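Local coordinates for protein ornithine decarboxylase (Entamoeba histolytica, PDB 4AIB) that probably catalyses the pyridoxal-phosphate-dependent decarboxylation of L-ornithine to putrescine, a step of polyamine synthesis, and is active only as a homodimer, at residues G74-S79 against T97-F102; N117-D122 against P135-M140. All blocks are in the same frame, centred on the assembly; numbering follows the deposited sequence.

Interaction 1: residues G74-S79 against T97-F102; sequences GFDCAS and TYSQTF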
loop_
_atom_site.group_PDB
_atom_site.type_symbol
_atom_site.label_atom_id
_atom_site.label_comp_id
_atom_site.label_asym_id
_atom_site.label_seq_id
_atom_site.Cartn_x
_atom_site.Cartn_y
_atom_site.Cartn_z
ATOM N N GLY A 74 -7.001 -8.763 24.695
ATOM C CA GLY A 74 -7.426 -9.819 23.780
ATOM C C GLY A 74 -6.842 -9.584 22.400
ATOM O O GLY A 74 -6.014 -8.687 22.214
ATOM N N PHE A 75 -7.271 -10.379 21.425
ATOM C CA PHE A 75 -6.712 -10.279 20.079
ATOM C C PHE A 75 -7.760 -10.300 18.978
ATOM O O PHE A 75 -8.608 -11.191 18.923
ATOM C CB PHE A 75 -5.661 -11.367 19.851
ATOM C CG PHE A 75 -4.458 -11.229 20.734
ATOM C CD1 PHE A 75 -3.432 -10.353 20.401
ATOM C CD2 PHE A 75 -4.356 -11.966 21.911
ATOM C CE1 PHE A 75 -2.324 -10.218 21.221
ATOM C CE2 PHE A 75 -3.247 -11.837 22.733
ATOM C CZ PHE A 75 -2.231 -10.962 22.385
ATOM N N ASP A 76 -7.678 -9.300 18.104
ATOM C CA ASP A 76 -8.586 -9.154 16.977
ATOM C C ASP A 76 -7.849 -9.476 15.679
ATOM O O ASP A 76 -7.023 -8.691 15.207
ATOM C CB ASP A 76 -9.142 -7.730 16.941
ATOM C CG ASP A 76 -10.323 -7.593 16.014
ATOM O OD1 ASP A 76 -11.339 -8.274 16.254
ATOM O OD2 ASP A 76 -10.232 -6.813 15.043
ATOM N N CYS A 77 -8.147 -10.638 15.108
ATOM C CA CYS A 77 -7.424 -11.120 13.936
ATOM C C CYS A 77 -8.300 -11.163 12.690
ATOM O O CYS A 77 -9.398 -11.724 12.708
ATOM C CB CYS A 77 -6.808 -12.490 14.220
ATOM S SG CYS A 77 -5.698 -12.505 15.646
ATOM N N ALA A 78 -7.798 -10.561 11.615
ATOM C CA ALA A 78 -8.526 -10.463 10.351
ATOM C C ALA A 78 -8.233 -11.635 9.419
ATOM O O ALA A 78 -9.115 -12.088 8.688
ATOM C CB ALA A 78 -8.212 -9.143 9.662
ATOM N N SER A 79 -6.992 -12.116 9.445
ATOM C CA SER A 79 -6.566 -13.224 8.593
ATOM C C SER A 79 -6.044 -14.398 9.418
ATOM O O SER A 79 -5.912 -14.295 10.640
ATOM C CB SER A 79 -5.492 -12.753 7.607
ATOM O OG SER A 79 -4.314 -12.350 8.287
ATOM N N THR A 97 -10.375 -13.352 18.613
ATOM C CA THR A 97 -11.634 -13.277 17.872
ATOM C C THR A 97 -11.374 -13.086 16.371
ATOM O O THR A 97 -10.807 -12.079 15.946
ATOM C CB THR A 97 -12.603 -12.206 18.440
ATOM O OG1 THR A 97 -13.703 -12.022 17.539
ATOM C CG2 THR A 97 -11.903 -10.865 18.666
ATOM N N TYR A 98 -11.781 -14.073 15.578
ATOM C CA TYR A 98 -11.568 -14.047 14.134
ATOM C C TYR A 98 -12.527 -13.060 13.466
ATOM O O TYR A 98 -13.579 -13.445 12.949
ATOM C CB TYR A 98 -11.702 -15.460 13.548
ATOM C CG TYR A 98 -11.218 -15.625 12.120
ATOM C CD1 TYR A 98 -10.455 -14.638 11.490
ATOM C CD2 TYR A 98 -11.494 -16.792 11.409
ATOM C CE1 TYR A 98 -10.008 -14.798 10.189
ATOM C CE2 TYR A 98 -11.046 -16.963 10.108
ATOM C CZ TYR A 98 -10.306 -15.964 9.503
ATOM O OH TYR A 98 -9.859 -16.127 8.212
ATOM N N SER A 99 -12.146 -11.785 13.492
ATOM C CA SER A 99 -12.970 -10.703 12.958
ATOM C C SER A 99 -12.807 -10.550 11.447
ATOM O O SER A 99 -12.099 -9.661 10.966
ATOM C CB SER A 99 -12.661 -9.382 13.670
ATOM O OG SER A 99 -11.321 -8.979 13.447
ATOM N N GLN A 100 -13.464 -11.436 10.709
ATOM C CA GLN A 100 -13.495 -11.360 9.257
ATOM C C GLN A 100 -14.893 -11.713 8.775
ATOM O O GLN A 100 -15.366 -12.835 8.973
ATOM C CB GLN A 100 -12.439 -12.284 8.640
ATOM C CG GLN A 100 -12.369 -12.254 7.117
ATOM C CD GLN A 100 -12.166 -10.860 6.551
ATOM O OE1 GLN A 100 -12.973 -10.380 5.754
ATOM N NE2 GLN A 100 -11.087 -10.200 6.963
ATOM N N THR A 101 -15.550 -10.736 8.154
ATOM C CA THR A 101 -16.926 -10.887 7.679
ATOM C C THR A 101 -17.043 -11.942 6.582
ATOM O O THR A 101 -18.000 -12.716 6.559
ATOM C CB THR A 101 -17.510 -9.549 7.179
ATOM O OG1 THR A 101 -16.600 -8.933 6.260
ATOM C CG2 THR A 101 -17.763 -8.606 8.346
ATOM N N PHE A 102 -16.063 -11.973 5.682
ATOM C CA PHE A 102 -16.025 -12.971 4.617
ATOM C C PHE A 102 -14.699 -13.730 4.620
ATOM O O PHE A 102 -13.669 -13.223 4.166
ATOM C CB PHE A 102 -16.308 -12.329 3.255
ATOM C CG PHE A 102 -17.697 -11.764 3.131
ATOM C CD1 PHE A 102 -18.795 -12.606 2.976
ATOM C CD2 PHE A 102 -17.911 -10.390 3.172
ATOM C CE1 PHE A 102 -20.077 -12.091 2.861
ATOM C CE2 PHE A 102 -19.192 -9.869 3.058
ATOM C CZ PHE A 102 -20.275 -10.719 2.903
#

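Interaction 2: residues N117-D122 against P135-M140; sequences NHTIVD and PKMGIM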
loop_
_atom_site.group_PDB
_atom_site.type_symbol
_atom_site.label_atom_id
_atom_site.label_comp_id
_atom_site.label_asym_id
_atom_site.label_seq_id
_atom_site.Cartn_x
_atom_site.Cartn_y
_atom_site.Cartn_z
ATOM N N ASN A 117 -12.547 -20.133 18.187
ATOM C CA ASN A 117 -13.933 -20.405 18.555
ATOM C C ASN A 117 -14.865 -19.193 18.416
ATOM O O ASN A 117 -16.071 -19.297 18.659
ATOM C CB ASN A 117 -13.979 -20.946 19.990
ATOM C CG ASN A 117 -15.255 -21.708 20.290
ATOM O OD1 ASN A 117 -15.636 -22.623 19.559
ATOM N ND2 ASN A 117 -15.919 -21.341 21.380
ATOM N N HIS A 118 -14.308 -18.048 18.026
ATOM C CA HIS A 118 -15.092 -16.818 17.906
ATOM C C HIS A 118 -14.871 -16.115 16.595
ATOM O O HIS A 118 -13.736 -15.806 16.228
ATOM C CB HIS A 118 -14.806 -15.880 19.078
ATOM C CG HIS A 118 -14.991 -16.523 20.435
ATOM N ND1 HIS A 118 -16.172 -17.023 20.844
ATOM C CD2 HIS A 118 -14.093 -16.732 21.480
ATOM C CE1 HIS A 118 -16.039 -17.529 22.083
ATOM N NE2 HIS A 118 -14.767 -17.349 22.473
ATOM N N THR A 119 -15.966 -15.860 15.879
ATOM C CA THR A 119 -15.916 -15.190 14.575
ATOM C C THR A 119 -17.127 -14.276 14.341
ATOM O O THR A 119 -18.074 -14.279 15.128
ATOM C CB THR A 119 -15.765 -16.203 13.415
ATOM O OG1 THR A 119 -15.523 -15.499 12.192
ATOM C CG2 THR A 119 -17.015 -17.066 13.268
ATOM N N ILE A 120 -17.086 -13.500 13.258
ATOM C CA ILE A 120 -18.138 -12.526 12.946
ATOM C C ILE A 120 -18.795 -12.804 11.588
ATOM O O ILE A 120 -18.149 -13.312 10.666
ATOM C CB ILE A 120 -17.601 -11.073 13.019
ATOM C CG1 ILE A 120 -17.032 -10.785 14.416
ATOM C CG2 ILE A 120 -18.692 -10.061 12.680
ATOM C CD1 ILE A 120 -16.242 -9.498 14.529
ATOM N N VAL A 121 -20.083 -12.474 11.485
ATOM C CA VAL A 121 -20.883 -12.691 10.278
ATOM C C VAL A 121 -21.777 -11.481 9.982
ATOM O O VAL A 121 -22.327 -10.871 10.900
ATOM C CB VAL A 121 -21.759 -13.958 10.426
ATOM C CG1 VAL A 121 -22.939 -13.940 9.466
ATOM C CG2 VAL A 121 -20.927 -15.212 10.217
ATOM N N ASP A 122 -21.910 -11.140 8.700
ATOM C CA ASP A 122 -22.874 -10.124 8.259
ATOM C C ASP A 122 -23.629 -10.511 6.976
ATOM O O ASP A 122 -24.109 -9.644 6.236
ATOM C CB ASP A 122 -22.215 -8.737 8.144
ATOM C CG ASP A 122 -21.164 -8.658 7.040
ATOM O OD1 ASP A 122 -20.627 -9.703 6.617
ATOM O OD2 ASP A 122 -20.865 -7.528 6.600
ATOM N N PRO A 135 -18.967 -25.848 12.186
ATOM C CA PRO A 135 -20.246 -25.494 12.813
ATOM C C PRO A 135 -20.195 -25.320 14.335
ATOM O O PRO A 135 -21.215 -25.003 14.951
ATOM C CB PRO A 135 -21.150 -26.670 12.438
ATOM C CG PRO A 135 -20.221 -27.827 12.318
ATOM C CD PRO A 135 -18.898 -27.285 11.852
ATOM N N LYS A 136 -19.021 -25.519 14.930
ATOM C CA LYS A 136 -18.849 -25.353 16.373
ATOM C C LYS A 136 -18.345 -23.960 16.756
ATOM O O LYS A 136 -18.308 -23.612 17.939
ATOM C CB LYS A 136 -17.924 -26.435 16.937
ATOM C CG LYS A 136 -18.600 -27.782 17.135
ATOM C CD LYS A 136 -17.722 -28.731 17.933
ATOM C CE LYS A 136 -18.445 -30.037 18.218
ATOM N NZ LYS A 136 -17.599 -30.983 18.999
ATOM N N MET A 137 -17.968 -23.169 15.753
ATOM C CA MET A 137 -17.462 -21.816 15.973
ATOM C C MET A 137 -18.591 -20.857 16.348
ATOM O O MET A 137 -19.637 -20.826 15.695
ATOM C CB MET A 137 -16.719 -21.316 14.730
ATOM C CG MET A 137 -15.690 -20.229 15.008
ATOM S SD MET A 137 -14.630 -19.856 13.594
ATOM C CE MET A 137 -13.630 -21.339 13.490
ATOM N N GLY A 138 -18.373 -20.091 17.414
ATOM C CA GLY A 138 -19.338 -19.090 17.867
ATOM C C GLY A 138 -19.432 -17.926 16.900
ATOM O O GLY A 138 -18.419 -17.470 16.366
ATOM N N ILE A 139 -20.653 -17.445 16.681
ATOM C CA ILE A 139 -20.919 -16.425 15.671
ATOM C C ILE A 139 -21.379 -15.109 16.294
ATOM O O ILE A 139 -22.243 -15.092 17.173
ATOM C CB ILE A 139 -21.960 -16.920 14.638
ATOM C CG1 ILE A 139 -21.398 -18.103 13.845
ATOM C CG2 ILE A 139 -22.379 -15.797 13.694
ATOM C CD1 ILE A 139 -22.451 -18.942 13.153
ATOM N N MET A 140 -20.788 -14.012 15.830
ATOM C CA MET A 140 -21.196 -12.679 16.247
ATOM C C MET A 140 -21.841 -11.959 15.067
ATOM O O MET A 140 -21.318 -11.987 13.951
ATOM C CB MET A 140 -19.993 -11.892 16.765
ATOM C CG MET A 140 -20.211 -11.270 18.135
ATOM S SD MET A 140 -18.884 -10.183 18.690
ATOM C CE MET A 140 -17.439 -11.233 18.539
#

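Interaction 1: residues G74-S79 against T97-F102
Asp76 pairs with Thr97, and Cys77 with Tyr98, as parallel strand neighbours with CA atoms 5.2 and 5.1 Å apart, and two nearly straight bonds join the backbones: Thr97 N to Phe75 O (2.8 Å) and Cys77 N to Thr97 O (3.1 Å). At Tyr98 and Ser99 the segment 97-102 leaves the strand through two successive inverse gamma turns, and side chains take over much of the contact. Asp76 and Thr97 lie on one face of the sheet. The methyl CG2 of Thr97 comes alongside Phe75 O and Asp76 OD1, while the hydroxyl of Ser99 sits before the Asp76 carboxylate, its OG 2.9 Å from both OD1 and OD2. Both bonds are weak; the one hydroxyl proton lies within reach of either oxygen, and the geometry does not choose between them. On the opposite face, with Cys77, the Tyr98 ring turns its edge to the segment 74-79. Cys77 O lies near the ring plane at CD1 (3.3 Å), and the ring also packs on Ile83 of helix 80-88. The chain of Gln100 bends at chi2 (55°), which brings NE2 to Ala78 O at 3.2 Å in a nearly straight N-H bond, although the donor stands above the carbonyl plane. A weak, long bond from Phe102 N to Gln100 OE1 is consistent with this setting of the amide. The side chain of Ala78 lies about 4 Å from that of Lys57, the predicted cofactor lysine, and a small residue suits so close a place. Both Ala78 and Gln100 pack against Cys334 of the second subunit, the predicted proton donor. Strand bonds give way, at the strand ends, to the bond from Gln100 NE2 to Ala78 O and weak serine contacts, beside an active site probably shared between subunits.

Interaction 2: residues N117-D122 against P135-M140
Asn117 O receives Gly138 N at 2.7 Å, the first of four backbone hydrogen bonds that join the segments 117-122 and 135-140; the axes of the parallel strands 118-121 and 138-140 approach to 4.5 Å with directions 40° apart. Thr119 stands at the centre of the exchange: its N gives to Gly138 O (3.0 Å) and its O accepts from Met140 N (2.8 Å). Val121 N gives to Met140 O (2.8 Å), and Val121 also bonds by its backbone to Arg142. His118 and Ile139 turn their own backbone groups the other way, to Tyr98 and to Asn178 and Asp180, which continues the sheet on both flanks. The polar side chains are satisfied outside the pair. His118 ND1 bonds to Asp180, and Thr119 OG1 is held by Tyr98 O and Lys103 NZ. That leaves the threonine methyl for the neighbouring strand: with OG1 anti to the backbone N (chi1 -172°), CG2 meets Met137 SD at 3.7 Å, the two side chains crossing at about a right angle. A branched residue suits this place because it offers one polar and one apolar arm. Gly138, having no side chain, lets its strand pass close to the Asn117 carbonyl and the His118 imidazole. Apolar pairs lie on both faces. Val121 CB rests 3.8 Å from Ile139 CG2 on the side where Val121 and Thr119 touch helix 124-133, while Ile120 CG1 lies 3.9 Å from Met140 CB on the other, where both side chains reach His183. The flexible methionine also extends to Leu219 and Asp221. Past the strand, Asp122 OD2 accepts from Gly159 N and forms a salt bridge with Arg277 of the second subunit. Strand, helix 124-133 and strand together make a beta-alpha-beta unit of the TIM barrel that forms the pyridoxal-binding domain.

Interactions 1 and 2 come in series along the chain, and their centres lie about 10 Å apart. Each joins two parallel strands of a beta-alpha-beta unit, built round helix 80-88 and helix 124-133 respectively, within the pyridoxal-binding domain. Helix 105-114 leads from one unit to the next. Strands 96-98 and 118-121 stand side by side: Tyr98 N lies 2.7 Å from His118 O, probably a hydrogen bond, so the two contacts span four consecutive strands of one barrel wall. Ser99 CB also packs on Ile120 CD1, 3.7 Å away. Interaction 1 lies nearer the predicted cofactor lysine, while interaction 2 continues the wall away from it.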